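Local atomic coordinates of AP endonuclease, family protein 2 (Mycobacterium smegmatis, PDB entry 5TNV), a protein that binds a magnesium ion in a xylose isomerase-like TIM barrel and may act as an endonuclease. Residues A172-R177 against F209-V213. Numbering follows the deposited sequence.
Sequences AIERVR and FIKDV
Ile173 and Phe209 pack side by side, pointing in opposite directions as they pass, with Ile173 CG1 3.6 Å from Phe209 CE2. Phe209 holds its CG anti to the backbone N (chi1 -169°), which carries the flat ring across to the other helix. There the ring's edge meets Ala172, whose small side chain lets it lie beside the helix, and more distantly Val176 CG2. Ile173 is also opposite Val213, where the backbones come nearest (Ile173 CA to Val213 CA 5.7 Å) and the CG2 methyls face each other. Val176 and Val213, both beta-branched, cross at about a right angle, Val176 CG1 touching Val213 CG1 at 3.8 Å. Ile173 CD1 reaches further, to Asp212 CB, 4.0 Å away.

The polar part belongs to Arg177, whose extended chain runs past Val213 to the last turn of helix 203-213. Arg177 NE donates to Val213 O at 3.0 Å, nearly in the guanidinium plane, and Arg177 NH2 to Asp212 O at 2.7 Å along a more bent path (136°). Carbonyls in a helix's last turn lack the usual i+4 N-H partner; arginine, long and with several N-H groups, can serve two, probably aided by the helix dipole. Within its own helix, Ile173 CG2, one turn before, lies 3.6 Å above one face of the Arg177 guanidinium. The Asp212 carboxylate turns instead to Arg169 in a salt bridge.

Beneath the apolar layer, Val176 and Phe209 rest on Leu192 of strand 189-193, which ends at the magnesium ligand Glu193. The arrangement is that of neighbouring outer helices of a TIM barrel, packed over the parallel strands, their segments crossing at -63°.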
ATOM      1  N   ALA A 172      -2.770 -36.114  16.897  1.00  8.12           N
ATOM      2  CA  ALA A 172      -2.765 -35.293  15.699  1.00  7.44           C
ATOM      3  C   ALA A 172      -2.093 -36.004  14.544  1.00  7.38           C
ATOM      4  O   ALA A 172      -2.644 -36.033  13.446  1.00  7.72           O
ATOM      5  CB  ALA A 172      -2.112 -33.941  15.942  1.00  8.07           C
ATOM      6  N   ILE A 173      -0.938 -36.591  14.776  1.00  8.28           N
ATOM      7  CA  ILE A 173      -0.210 -37.310  13.717  1.00  7.73           C
ATOM      8  C   ILE A 173      -1.045 -38.476  13.213  1.00  8.24           C
ATOM      9  O   ILE A 173      -1.169 -38.737  12.001  1.00  8.39           O
ATOM     10  CB  ILE A 173       1.200 -37.732  14.192  1.00  9.44           C
ATOM     11  CG1 ILE A 173       2.098 -36.454  14.364  1.00 11.15           C
ATOM     12  CG2 ILE A 173       1.780 -38.742  13.268  1.00 10.64           C
ATOM     13  CD1 ILE A 173       3.409 -36.750  15.075  1.00 14.39           C
ATOM     14  N   GLU A 174      -1.646 -39.232  14.148  1.00  8.55           N
ATOM     15  CA  GLU A 174      -2.481 -40.396  13.797  1.00  9.26           C
ATOM     16  C   GLU A 174      -3.624 -39.960  12.916  1.00  8.40           C
ATOM     17  O   GLU A 174      -3.910 -40.613  11.902  1.00  8.54           O
ATOM     18  CB  GLU A 174      -3.021 -41.067  15.075  1.00 13.82           C
ATOM     19  CG  GLU A 174      -3.952 -42.251  14.981  1.00 24.47           C
ATOM     20  CD  GLU A 174      -4.465 -42.662  16.368  1.00 32.65           C
ATOM     21  OE1 GLU A 174      -3.711 -42.672  17.367  1.00 41.51           O
ATOM     22  OE2 GLU A 174      -5.663 -42.982  16.508  1.00 43.24           O
ATOM     23  N   ARG A 175      -4.293 -38.878  13.306  1.00  7.90           N
ATOM     24  CA  ARG A 175      -5.468 -38.419  12.535  1.00  8.00           C
ATOM     25  C   ARG A 175      -5.083 -37.819  11.187  1.00  7.17           C
ATOM     26  O   ARG A 175      -5.773 -37.999  10.186  1.00  7.58           O
ATOM     27  CB  ARG A 175      -6.320 -37.497  13.379  1.00  8.06           C
ATOM     28  CG  ARG A 175      -7.019 -38.277  14.492  1.00  9.35           C
ATOM     29  CD  ARG A 175      -7.878 -37.374  15.373  1.00  9.39           C
ATOM     30  NE  ARG A 175      -8.593 -38.187  16.339  1.00 10.27           N
ATOM     31  CZ  ARG A 175      -9.346 -37.742  17.335  1.00 11.00           C
ATOM     32  NH1 ARG A 175      -9.560 -36.454  17.521  1.00 11.04           N
ATOM     33  NH2 ARG A 175      -9.948 -38.563  18.209  1.00 11.92           N
ATOM     34  N   VAL A 176      -3.954 -37.125  11.115  1.00  7.12           N
ATOM     35  CA  VAL A 176      -3.406 -36.662   9.834  1.00  6.90           C
ATOM     36  C   VAL A 176      -3.160 -37.832   8.909  1.00  6.34           C
ATOM     37  O   VAL A 176      -3.513 -37.766   7.733  1.00  7.10           O
ATOM     38  CB  VAL A 176      -2.132 -35.801  10.065  1.00  6.85           C
ATOM     39  CG1 VAL A 176      -1.397 -35.633   8.761  1.00  7.34           C
ATOM     40  CG2 VAL A 176      -2.557 -34.437  10.643  1.00  7.03           C
ATOM     41  N   ARG A 177      -2.509 -38.887   9.416  1.00  6.91           N
ATOM     42  CA  ARG A 177      -2.262 -40.039   8.569  1.00  7.32           C
ATOM     43  C   ARG A 177      -3.523 -40.694   8.060  1.00  7.75           C
ATOM     44  O   ARG A 177      -3.625 -41.127   6.922  1.00  8.03           O
ATOM     45  CB  ARG A 177      -1.404 -41.079   9.295  1.00  8.67           C
ATOM     46  CG  ARG A 177       0.037 -40.657   9.563  1.00  9.08           C
ATOM     47  CD  ARG A 177       0.688 -41.629  10.559  1.00 10.95           C
ATOM     48  NE  ARG A 177       2.064 -41.403  10.768  1.00 14.06           N
ATOM     49  CZ  ARG A 177       2.792 -41.979  11.698  1.00 18.32           C
ATOM     50  NH1 ARG A 177       2.249 -42.812  12.559  1.00 20.95           N
ATOM     51  NH2 ARG A 177       4.082 -41.638  11.724  1.00 24.06           N
ATOM     52  N   PHE A 209       7.326 -32.107  11.922  1.00  7.59           N
ATOM     53  CA  PHE A 209       5.981 -32.699  11.953  1.00  7.65           C
ATOM     54  C   PHE A 209       5.718 -33.452  10.655  1.00  7.67           C
ATOM     55  O   PHE A 209       5.245 -34.609  10.675  1.00  7.94           O
ATOM     56  CB  PHE A 209       4.942 -31.644  12.215  1.00  7.22           C
ATOM     57  CG  PHE A 209       3.551 -32.168  12.534  1.00  7.21           C
ATOM     58  CD1 PHE A 209       2.607 -32.459  11.562  1.00  7.56           C
ATOM     59  CD2 PHE A 209       3.183 -32.350  13.868  1.00  8.07           C
ATOM     60  CE1 PHE A 209       1.359 -32.931  11.909  1.00  7.67           C
ATOM     61  CE2 PHE A 209       1.917 -32.812  14.223  1.00  8.32           C
ATOM     62  CZ  PHE A 209       1.021 -33.104  13.230  1.00  7.95           C
ATOM     63  N   ILE A 210       6.008 -32.845   9.503  1.00  7.72           N
ATOM     64  CA  ILE A 210       5.718 -33.515   8.240  1.00  7.88           C
ATOM     65  C   ILE A 210       6.609 -34.753   8.086  1.00  7.94           C
ATOM     66  O   ILE A 210       6.189 -35.789   7.576  1.00  9.11           O
ATOM     67  CB  ILE A 210       5.787 -32.552   7.037  1.00  8.33           C
ATOM     68  CG1 ILE A 210       5.092 -33.157   5.820  1.00  9.30           C
ATOM     69  CG2 ILE A 210       7.188 -32.143   6.707  1.00  9.03           C
ATOM     70  CD1 ILE A 210       3.597 -33.295   5.977  1.00 13.30           C
ATOM     71  N   LYS A 211       7.838 -34.691   8.597  1.00  9.05           N
ATOM     72  CA  LYS A 211       8.697 -35.878   8.577  1.00  9.69           C
ATOM     73  C   LYS A 211       8.147 -36.976   9.474  1.00 10.15           C
ATOM     74  O   LYS A 211       8.125 -38.155   9.110  1.00 11.17           O
ATOM     75  CB  LYS A 211      10.128 -35.468   9.050  1.00 12.58           C
ATOM     76  CG  LYS A 211      10.885 -34.686   7.935  1.00 15.91           C
ATOM     77  CD  LYS A 211      12.352 -34.486   8.230  1.00 19.70           C
ATOM     78  CE  LYS A 211      13.023 -33.683   7.126  1.00 25.52           C
ATOM     79  NZ  LYS A 211      13.636 -34.471   6.010  1.00 33.72           N
ATOM     80  N   ASP A 212       7.657 -36.626  10.649  1.00  9.60           N
ATOM     81  CA  ASP A 212       7.065 -37.608  11.546  1.00  9.31           C
ATOM     82  C   ASP A 212       5.797 -38.218  10.953  1.00  9.33           C
ATOM     83  O   ASP A 212       5.569 -39.426  11.128  1.00 10.98           O
ATOM     84  CB  ASP A 212       6.758 -37.004  12.922  1.00  9.76           C
ATOM     85  CG  ASP A 212       7.980 -36.784  13.754  1.00 10.42           C
ATOM     86  OD1 ASP A 212       9.042 -37.410  13.541  1.00 14.33           O
ATOM     87  OD2 ASP A 212       7.889 -36.010  14.740  1.00 10.89           O
ATOM     88  N   VAL A 213       4.968 -37.432  10.291  1.00  8.86           N
ATOM     89  CA  VAL A 213       3.769 -37.952   9.645  1.00  8.88           C
ATOM     90  C   VAL A 213       4.158 -39.000   8.604  1.00  9.28           C
ATOM     91  O   VAL A 213       3.498 -40.021   8.511  1.00 10.69           O
ATOM     92  CB  VAL A 213       2.992 -36.801   9.015  1.00  9.05           C
ATOM     93  CG1 VAL A 213       1.952 -37.283   8.012  1.00 10.35           C
ATOM     94  CG2 VAL A 213       2.344 -35.931  10.085  1.00  9.20           C
TER